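Local structure of glycerate 2-kinase (Pyrococcus horikoshii, 1X3L) at residues I54-A59 and A135-P140; D75-T80 and K92-G97; P321-F326 and I430-S435; I307-A312 and S356-L361. The protein catalyses the ATP-dependent phosphorylation of D-glycerate to 2-phosphoglycerate, and also accepts other nucleotides or pyrophosphate as phosphate donor. All blocks are in the same frame, centred on the assembly; numbering follows the deposited sequence.

Contact 1 of 4, residues I54-A59 and A135-P140; sequences IALGKA and ALFELP
Leu56, at the end of strand 51-56, sets its CD2 methyl over the centre of one face of the Phe137 ring. CD2 of Leu56 sits 4.1 Å from the centroid of the Phe137 ring and only 3° off the ring normal, a CH-pi contact. Nearer the backbones, CB of Leu56 meets CB of Phe137 at 3.9 Å, and CD1 of Leu56 also lies close to the Phe137 CB. Leu56 therefore follows its partner from root to ring. With its CG between the backbone N and the carbonyl carbon (chi1 48°), Leu56 can place CD2 over the ring while CD1 stays near Phe137 CB. Two residues back on the strand, CG2 of Ile54 touches CZ of Phe137 obliquely at 4.4 Å. Leu136 works the other end of the contact: its CD1 reaches the backbone of Gly57, 3.7 Å from Gly57 C, and comes within 4.1 Å of Lys58 N. Gly57 has backbone angles that a CB would crowd against the preceding carbonyl. The ring of Phe137 also packs on Ala112 of helix 103-118, and Ala59 N donates a hydrogen bond to Ser130 OG, tying the residues after strand 51-56 to Ser130. This is the C-terminal end of the strands of a parallel alpha/beta sheet, where loops commonly form the active site; Lys58, a substrate-binding residue by similarity, belongs to one of them.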
# COMPACT_ATOMS: atom_id res chain seq x y z
N ILE A 54 -18.21 2.30 -5.97
CA ILE A 54 -18.04 2.84 -4.63
C ILE A 54 -16.54 2.83 -4.38
O ILE A 54 -15.94 1.77 -4.19
CB ILE A 54 -18.74 1.98 -3.56
CG1 ILE A 54 -20.26 2.04 -3.76
CG2 ILE A 54 -18.36 2.47 -2.16
CD1 ILE A 54 -21.05 1.13 -2.82
N ALA A 55 -15.93 4.02 -4.39
CA ALA A 55 -14.50 4.16 -4.19
C ALA A 55 -14.17 4.90 -2.90
O ALA A 55 -14.82 5.88 -2.54
CB ALA A 55 -13.88 4.88 -5.37
N LEU A 56 -13.14 4.42 -2.20
CA LEU A 56 -12.70 5.01 -0.95
C LEU A 56 -11.19 4.90 -0.79
O LEU A 56 -10.61 3.82 -0.95
CB LEU A 56 -13.39 4.32 0.24
CG LEU A 56 -13.35 2.79 0.20
CD1 LEU A 56 -12.90 2.24 1.55
CD2 LEU A 56 -14.73 2.26 -0.18
N GLY A 57 -10.56 6.02 -0.48
CA GLY A 57 -9.12 6.04 -0.31
C GLY A 57 -8.52 7.20 -1.05
O GLY A 57 -9.23 7.93 -1.76
N LYS A 58 -7.22 7.38 -0.91
CA LYS A 58 -6.52 8.48 -1.56
C LYS A 58 -6.53 8.40 -3.09
O LYS A 58 -6.37 9.42 -3.76
CB LYS A 58 -5.07 8.54 -1.05
CG LYS A 58 -4.97 8.86 0.43
CD LYS A 58 -3.54 8.78 0.92
CE LYS A 58 -3.44 9.04 2.42
NZ LYS A 58 -2.06 8.84 2.92
N ALA A 59 -6.72 7.20 -3.64
CA ALA A 59 -6.74 7.04 -5.10
C ALA A 59 -8.15 6.73 -5.62
O ALA A 59 -8.31 6.26 -6.74
CB ALA A 59 -5.79 5.93 -5.51
N ALA A 135 -10.41 6.36 7.78
CA ALA A 135 -10.88 7.66 8.24
C ALA A 135 -11.78 8.35 7.22
O ALA A 135 -12.75 9.01 7.58
CB ALA A 135 -9.68 8.56 8.55
N LEU A 136 -11.46 8.17 5.94
CA LEU A 136 -12.22 8.78 4.86
C LEU A 136 -13.60 8.17 4.65
O LEU A 136 -14.50 8.83 4.14
CB LEU A 136 -11.45 8.66 3.54
CG LEU A 136 -10.12 9.40 3.39
CD1 LEU A 136 -9.43 8.93 2.11
CD2 LEU A 136 -10.38 10.91 3.36
N PHE A 137 -13.75 6.91 5.04
CA PHE A 137 -15.00 6.19 4.83
C PHE A 137 -15.44 5.54 6.13
O PHE A 137 -15.00 4.44 6.47
CB PHE A 137 -14.77 5.13 3.76
CG PHE A 137 -16.02 4.53 3.21
CD1 PHE A 137 -16.79 5.22 2.28
CD2 PHE A 137 -16.42 3.25 3.59
CE1 PHE A 137 -17.92 4.63 1.71
CE2 PHE A 137 -17.55 2.66 3.04
CZ PHE A 137 -18.30 3.35 2.10
N GLU A 138 -16.33 6.21 6.87
CA GLU A 138 -16.79 5.67 8.13
C GLU A 138 -18.21 6.09 8.50
O GLU A 138 -18.66 7.19 8.20
CB GLU A 138 -15.83 6.07 9.26
CG GLU A 138 -16.26 5.61 10.65
CD GLU A 138 -16.56 4.12 10.71
OE1 GLU A 138 -15.67 3.31 10.40
OE2 GLU A 138 -17.69 3.75 11.08
N LEU A 139 -18.91 5.16 9.16
CA LEU A 139 -20.27 5.37 9.62
C LEU A 139 -20.43 4.55 10.90
O LEU A 139 -20.54 3.32 10.85
CB LEU A 139 -21.27 4.89 8.56
CG LEU A 139 -22.75 5.10 8.88
CD1 LEU A 139 -23.02 6.58 9.14
CD2 LEU A 139 -23.61 4.59 7.73
N PRO A 140 -20.43 5.21 12.06
CA PRO A 140 -20.57 4.54 13.36
C PRO A 140 -21.89 3.77 13.50
O PRO A 140 -22.87 4.09 12.83
CB PRO A 140 -20.48 5.70 14.36
CG PRO A 140 -19.62 6.70 13.63
CD PRO A 140 -20.20 6.66 12.24

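Contact 2 of 4, residues D75-T80 and K92-G97; sequences DGVAVT and KVIEAG
Residues 75-80 and 92-97 form a parallel strand pair in the Rossmann-like alpha/beta sheet, with 92-96 as the outermost strand on this side of the sheet within the chain. Val77 pairs with Lys92, Ala78 with Val93, Val79 with Ile94 and Thr80 with Glu95, and the two short strands are inclined by 21°. Five backbone hydrogen bonds join them. Lys92 N to Gly76 O is the longest at 3.1 Å. Ala78 N to Lys92 O and Ile94 N to Ala78 O follow, the latter 2.9 Å long and almost straight at 172°. Thr80 N then donates to Ile94 O, and Ala96 N closes the series on Thr80 O at 2.7 Å. The same Thr80 O also receives Glu95 CA, as a CA-H...O contact of 2.9 Å. Side chains meet across the pair on the face that carries Val77, Val79 and Ile94. Val77 turns CG2 anti to its backbone N, which brings it to 3.9 Å from CD1 of Ile94, the two side chains crossing at a slant. Farther along, CG1 of Val79 lies 4.0 Å from CB of Ala96. On the other face Ala78 CB only grazes Val93 CG2, at 4.4 Å. Thr80 OG1 bonds to Gly57 O, tying the strand end to the loop that carries Lys58. Side chains of helix 103-118 touch Lys92, Ile94 and Ala96, strand 51-56 bonds to the other edge of 75-81, and the eleven residues joining the two strands contain no helix.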
# COMPACT_ATOMS: atom_id res chain seq x y z
N ASP A 75 -24.11 4.88 -11.70
CA ASP A 75 -23.90 5.86 -10.65
C ASP A 75 -22.90 5.33 -9.62
O ASP A 75 -22.53 4.15 -9.65
CB ASP A 75 -25.23 6.20 -9.96
CG ASP A 75 -25.12 7.35 -8.99
OD1 ASP A 75 -24.48 8.37 -9.33
OD2 ASP A 75 -25.68 7.26 -7.88
N GLY A 76 -22.46 6.21 -8.72
CA GLY A 76 -21.51 5.81 -7.71
C GLY A 76 -20.99 6.98 -6.90
O GLY A 76 -21.45 8.11 -7.07
N VAL A 77 -20.04 6.70 -6.02
CA VAL A 77 -19.44 7.74 -5.20
C VAL A 77 -17.96 7.44 -4.96
O VAL A 77 -17.56 6.28 -4.85
CB VAL A 77 -20.15 7.87 -3.83
CG1 VAL A 77 -19.92 6.62 -2.99
CG2 VAL A 77 -19.64 9.11 -3.10
N ALA A 78 -17.16 8.49 -4.90
CA ALA A 78 -15.73 8.37 -4.66
C ALA A 78 -15.39 9.27 -3.48
O ALA A 78 -15.58 10.49 -3.54
CB ALA A 78 -14.95 8.80 -5.91
N VAL A 79 -14.90 8.67 -2.40
CA VAL A 79 -14.55 9.41 -1.20
C VAL A 79 -13.04 9.47 -1.06
O VAL A 79 -12.37 8.44 -0.94
CB VAL A 79 -15.15 8.74 0.06
CG1 VAL A 79 -15.02 9.67 1.26
CG2 VAL A 79 -16.61 8.38 -0.20
N THR A 80 -12.49 10.69 -1.09
CA THR A 80 -11.05 10.87 -1.00
C THR A 80 -10.67 12.06 -0.12
O THR A 80 -11.54 12.76 0.39
CB THR A 80 -10.44 11.06 -2.42
OG1 THR A 80 -9.01 11.02 -2.34
CG2 THR A 80 -10.87 12.40 -3.01
N LYS A 92 -20.13 10.70 -8.22
CA LYS A 92 -20.10 11.86 -7.34
C LYS A 92 -18.83 11.81 -6.50
O LYS A 92 -18.43 10.74 -6.03
CB LYS A 92 -21.33 11.85 -6.43
CG LYS A 92 -21.41 13.03 -5.47
CD LYS A 92 -22.60 12.86 -4.52
CE LYS A 92 -22.77 14.07 -3.61
NZ LYS A 92 -23.19 15.28 -4.37
N VAL A 93 -18.20 12.96 -6.32
CA VAL A 93 -16.97 13.03 -5.54
C VAL A 93 -17.14 13.76 -4.21
O VAL A 93 -17.70 14.85 -4.15
CB VAL A 93 -15.84 13.71 -6.33
CG1 VAL A 93 -14.61 13.87 -5.45
CG2 VAL A 93 -15.50 12.89 -7.57
N ILE A 94 -16.63 13.14 -3.15
CA ILE A 94 -16.69 13.72 -1.81
C ILE A 94 -15.31 13.68 -1.17
O ILE A 94 -14.66 12.63 -1.15
CB ILE A 94 -17.67 12.94 -0.91
CG1 ILE A 94 -19.08 13.03 -1.48
CG2 ILE A 94 -17.63 13.49 0.51
CD1 ILE A 94 -20.10 12.21 -0.72
N GLU A 95 -14.86 14.82 -0.64
CA GLU A 95 -13.56 14.87 0.02
C GLU A 95 -13.84 14.83 1.52
O GLU A 95 -14.66 15.59 2.02
CB GLU A 95 -12.81 16.16 -0.35
CG GLU A 95 -12.68 16.37 -1.85
CD GLU A 95 -11.72 17.49 -2.21
OE1 GLU A 95 -11.66 18.49 -1.46
OE2 GLU A 95 -11.04 17.39 -3.26
N ALA A 96 -13.17 13.92 2.23
CA ALA A 96 -13.40 13.78 3.66
C ALA A 96 -12.15 13.86 4.51
O ALA A 96 -11.04 13.98 4.00
CB ALA A 96 -14.13 12.47 3.93
N GLY A 97 -12.34 13.78 5.82
CA GLY A 97 -11.22 13.86 6.75
C GLY A 97 -10.30 12.65 6.82
O GLY A 97 -10.73 11.50 6.68

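Contact 3 of 4, residues P321-F326 and I430-S435; sequences PVVLVF and IAIVTS
Val322 and Val433, together with Leu324 and Ala431, are the two hydrogen-bonded pairs of an antiparallel strand contact, and each pair is closed by two backbone bonds. Val322 N donates to Val433 O at 2.8 Å, and Val433 N answers to Val322 O in a bond bent by only a few degrees (174°). Leu324 N and Ala431 O, then Ala431 N and Leu324 O, repeat the scheme. CA-H...O contacts use the same carbonyls a second time: Pro321 CA reaches Val433 O at 3.1 Å, and Val323 CA reaches Ala431 O at 3.3 Å. Pro321 follows a cis peptide bond at the exposed end of the pairing. Apolar contacts run along both faces. On one, Val323 divides its methyls between two isoleucines: CG1 lies 3.9 Å from CG2 of Ile430, and CG2 lies 4.1 Å from CG1 of Ile432, all pointing the same way. Because Val323 CG1 is anti to the backbone N (chi1 171°), the two methyls splay to either neighbour. On the other face, CG1 of Val322 stands beside CB of Val433 at 4.0 Å, CB of Leu324 faces CB of Ala431, and the ring of Phe326 offers its edge to Ala431 CB at 4.4 Å. Helix 268-281 and helix 6-20 meet the Val323 face, and helix 297-314 the Leu324 face. With polar groups paired in the backbone and aliphatic side chains on both surfaces, the two strands form an interior part of a helix-covered sheet.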
# COMPACT_ATOMS: atom_id res chain seq x y z
N PRO A 321 24.44 -12.46 -16.36
CA PRO A 321 23.77 -11.22 -15.97
C PRO A 321 22.50 -11.54 -15.21
O PRO A 321 21.69 -12.35 -15.66
CB PRO A 321 23.48 -10.56 -17.32
CG PRO A 321 23.19 -11.74 -18.20
CD PRO A 321 24.27 -12.73 -17.80
N VAL A 322 22.32 -10.90 -14.06
CA VAL A 322 21.15 -11.20 -13.26
C VAL A 322 20.59 -9.98 -12.56
O VAL A 322 21.31 -9.01 -12.31
CB VAL A 322 21.50 -12.31 -12.23
CG1 VAL A 322 22.62 -11.82 -11.31
CG2 VAL A 322 20.28 -12.72 -11.44
N VAL A 323 19.29 -10.03 -12.28
CA VAL A 323 18.60 -8.96 -11.57
C VAL A 323 17.93 -9.58 -10.35
O VAL A 323 17.23 -10.59 -10.46
CB VAL A 323 17.51 -8.31 -12.44
CG1 VAL A 323 16.67 -7.36 -11.59
CG2 VAL A 323 18.14 -7.55 -13.60
N LEU A 324 18.15 -8.98 -9.19
CA LEU A 324 17.55 -9.46 -7.95
C LEU A 324 16.62 -8.37 -7.42
O LEU A 324 16.96 -7.19 -7.44
CB LEU A 324 18.62 -9.78 -6.90
CG LEU A 324 19.44 -11.07 -7.04
CD1 LEU A 324 20.18 -11.09 -8.35
CD2 LEU A 324 20.41 -11.16 -5.88
N VAL A 325 15.45 -8.77 -6.93
CA VAL A 325 14.49 -7.81 -6.41
C VAL A 325 14.15 -8.08 -4.95
O VAL A 325 13.80 -9.21 -4.57
CB VAL A 325 13.19 -7.83 -7.26
CG1 VAL A 325 12.28 -6.67 -6.87
CG2 VAL A 325 13.54 -7.76 -8.75
N PHE A 326 14.26 -7.04 -4.13
CA PHE A 326 13.96 -7.13 -2.71
C PHE A 326 12.91 -6.06 -2.37
O PHE A 326 13.19 -4.87 -2.46
CB PHE A 326 15.21 -6.84 -1.87
CG PHE A 326 16.39 -7.74 -2.17
CD1 PHE A 326 16.67 -8.84 -1.36
CD2 PHE A 326 17.27 -7.44 -3.20
CE1 PHE A 326 17.81 -9.62 -1.58
CE2 PHE A 326 18.41 -8.21 -3.43
CZ PHE A 326 18.68 -9.30 -2.62
N ILE A 430 16.52 -2.90 -6.26
CA ILE A 430 16.84 -3.67 -7.45
C ILE A 430 18.36 -3.79 -7.52
O ILE A 430 19.06 -2.78 -7.50
CB ILE A 430 16.34 -2.98 -8.73
CG1 ILE A 430 14.82 -2.76 -8.65
CG2 ILE A 430 16.68 -3.83 -9.94
CD1 ILE A 430 14.24 -2.01 -9.87
N ALA A 431 18.86 -5.02 -7.58
CA ALA A 431 20.30 -5.24 -7.67
C ALA A 431 20.61 -5.86 -9.03
O ALA A 431 20.07 -6.91 -9.39
CB ALA A 431 20.79 -6.16 -6.54
N ILE A 432 21.49 -5.22 -9.79
CA ILE A 432 21.83 -5.72 -11.12
C ILE A 432 23.30 -6.08 -11.22
O ILE A 432 24.17 -5.31 -10.82
CB ILE A 432 21.53 -4.66 -12.20
CG1 ILE A 432 20.07 -4.21 -12.11
CG2 ILE A 432 21.84 -5.23 -13.58
CD1 ILE A 432 19.74 -3.01 -12.98
N VAL A 433 23.58 -7.27 -11.74
CA VAL A 433 24.96 -7.70 -11.96
C VAL A 433 25.02 -8.10 -13.43
O VAL A 433 24.34 -9.03 -13.86
CB VAL A 433 25.36 -8.89 -11.08
CG1 VAL A 433 26.84 -9.21 -11.29
CG2 VAL A 433 25.10 -8.58 -9.62
N THR A 434 25.81 -7.38 -14.22
CA THR A 434 25.90 -7.66 -15.64
C THR A 434 27.05 -8.58 -16.01
O THR A 434 27.04 -9.21 -17.07
CB THR A 434 26.04 -6.36 -16.45
OG1 THR A 434 27.14 -5.60 -15.94
CG2 THR A 434 24.77 -5.52 -16.32
N SER A 435 28.04 -8.69 -15.13
CA SER A 435 29.18 -9.54 -15.43
C SER A 435 29.99 -9.85 -14.17
O SER A 435 29.93 -9.11 -13.19
CB SER A 435 30.07 -8.84 -16.46
OG SER A 435 31.20 -9.63 -16.78

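Contact 4 of 4, residues I307-A312 and S356-L361; sequences IVQEIA and SDLEAL
Val308 and Ala312, which both touch segment 356-361, are linked by a helical hydrogen bond from Ala312 N to Val308 O of 3.0 Å. One turn apart, they present their side chains on the same flank of helix 297-314, which packs against one face of the mixed sheet of this alpha/beta domain. Across the interface everything is apolar. Val308 sets CG1 anti to its backbone N (chi1 167°) and brings it to 3.7 Å from CB of Ala360, on strand 359-366. That same CG1 also lies 4.2 Å from CD1 of Leu358. Val308 further packs on Ala431 and Val433 of the adjacent strand, so it bridges strands 359-366 and 427-435. Glu359, between the two touching residues of the segment, is the centre of an inverse gamma turn, and both Leu358 and Ala360 aim their CB at the helix. Gln309 contributes mainly carbon, with Leu358 CD1 4.1 Å from Gln309 CA; its amide oxygen OE1 is hydrogen-bonded to Lys354. Both methyls of Leu358 meet the CB of Ala312, which is 3.8 Å from CD2 and 3.9 Å from CD1 of Leu358.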
# COMPACT_ATOMS: atom_id res chain seq x y z
N ILE A 307 25.47 -10.32 -1.21
CA ILE A 307 25.00 -11.27 -2.21
C ILE A 307 25.53 -10.85 -3.58
O ILE A 307 25.93 -11.69 -4.39
CB ILE A 307 23.46 -11.34 -2.23
CG1 ILE A 307 22.95 -11.93 -0.90
CG2 ILE A 307 22.99 -12.20 -3.41
CD1 ILE A 307 21.44 -11.93 -0.77
N VAL A 308 25.54 -9.54 -3.84
CA VAL A 308 26.05 -9.03 -5.11
C VAL A 308 27.52 -9.41 -5.24
O VAL A 308 27.98 -9.74 -6.33
CB VAL A 308 25.90 -7.51 -5.21
CG1 VAL A 308 26.73 -6.97 -6.38
CG2 VAL A 308 24.44 -7.16 -5.42
N GLN A 309 28.26 -9.35 -4.13
CA GLN A 309 29.67 -9.72 -4.13
C GLN A 309 29.87 -11.17 -4.55
O GLN A 309 30.72 -11.48 -5.39
CB GLN A 309 30.28 -9.57 -2.73
CG GLN A 309 30.66 -8.18 -2.31
CD GLN A 309 31.39 -8.19 -0.97
OE1 GLN A 309 30.82 -8.54 0.07
NE2 GLN A 309 32.66 -7.82 -1.00
N GLU A 310 29.10 -12.06 -3.93
CA GLU A 310 29.18 -13.49 -4.20
C GLU A 310 28.89 -13.79 -5.68
O GLU A 310 29.59 -14.59 -6.31
CB GLU A 310 28.19 -14.24 -3.30
CG GLU A 310 28.43 -15.73 -3.16
CD GLU A 310 29.70 -16.06 -2.37
OE1 GLU A 310 30.20 -15.18 -1.62
OE2 GLU A 310 30.19 -17.20 -2.50
N ILE A 311 27.87 -13.14 -6.21
CA ILE A 311 27.47 -13.32 -7.61
C ILE A 311 28.58 -12.89 -8.57
O ILE A 311 28.94 -13.63 -9.49
CB ILE A 311 26.17 -12.52 -7.92
CG1 ILE A 311 24.99 -13.16 -7.18
CG2 ILE A 311 25.91 -12.46 -9.43
CD1 ILE A 311 23.68 -12.42 -7.35
N ALA A 312 29.13 -11.70 -8.36
CA ALA A 312 30.19 -11.19 -9.23
C ALA A 312 31.50 -11.94 -9.05
O ALA A 312 32.30 -12.06 -9.98
CB ALA A 312 30.41 -9.70 -8.95
N SER A 356 31.99 -2.04 -4.80
CA SER A 356 33.04 -1.25 -5.42
C SER A 356 33.81 -2.07 -6.46
O SER A 356 34.19 -3.21 -6.20
CB SER A 356 34.02 -0.74 -4.35
OG SER A 356 35.02 0.08 -4.92
N ASP A 357 34.01 -1.49 -7.63
CA ASP A 357 34.73 -2.13 -8.73
C ASP A 357 34.00 -3.29 -9.42
O ASP A 357 34.57 -3.96 -10.28
CB ASP A 357 36.11 -2.60 -8.27
CG ASP A 357 37.03 -1.45 -7.93
OD1 ASP A 357 37.06 -0.47 -8.71
OD2 ASP A 357 37.74 -1.52 -6.90
N LEU A 358 32.75 -3.54 -9.05
CA LEU A 358 32.00 -4.61 -9.68
C LEU A 358 31.10 -4.03 -10.78
O LEU A 358 30.77 -2.84 -10.76
CB LEU A 358 31.14 -5.35 -8.64
CG LEU A 358 31.90 -5.97 -7.47
CD1 LEU A 358 30.92 -6.64 -6.51
CD2 LEU A 358 32.92 -6.98 -7.99
N GLU A 359 30.73 -4.86 -11.74
CA GLU A 359 29.84 -4.44 -12.82
C GLU A 359 28.44 -4.66 -12.27
O GLU A 359 27.72 -5.57 -12.69
CB GLU A 359 30.06 -5.31 -14.07
CG GLU A 359 31.41 -5.13 -14.73
CD GLU A 359 31.67 -3.69 -15.13
OE1 GLU A 359 30.76 -3.06 -15.72
OE2 GLU A 359 32.77 -3.18 -14.85
N ALA A 360 28.07 -3.82 -11.31
CA ALA A 360 26.77 -3.96 -10.67
C ALA A 360 26.15 -2.62 -10.33
O ALA A 360 26.82 -1.59 -10.30
CB ALA A 360 26.92 -4.81 -9.41
N LEU A 361 24.85 -2.65 -10.06
CA LEU A 361 24.13 -1.44 -9.69
C LEU A 361 23.07 -1.81 -8.68
O LEU A 361 22.50 -2.90 -8.72
CB LEU A 361 23.48 -0.80 -10.93
CG LEU A 361 22.64 0.46 -10.73
CD1 LEU A 361 22.69 1.34 -11.97
CD2 LEU A 361 21.20 0.08 -10.41

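In the fold
The four contacts fall into two groups on opposite sides of the chain's centre. Contacts 1 and 2, with centres about 8 Å apart, share the parallel sheet through the neighbouring strands 51-56 and 75-81, and contact 2 comes within the span of chain bracketed by contact 1. Contacts 3 and 4, with centres about 9 Å apart, meet in the mixed sheet, where strands 427-435 and 359-366 are neighbours; their segments alternate along the chain. Contacts 1 and 3 have centres about 39 Å apart, with nearest atoms about 21 Å apart. The contacts thus belong to two separate sheets, the first carrying the probable substrate-binding Lys58, the second having the C-terminal strand 427-435 in its interior.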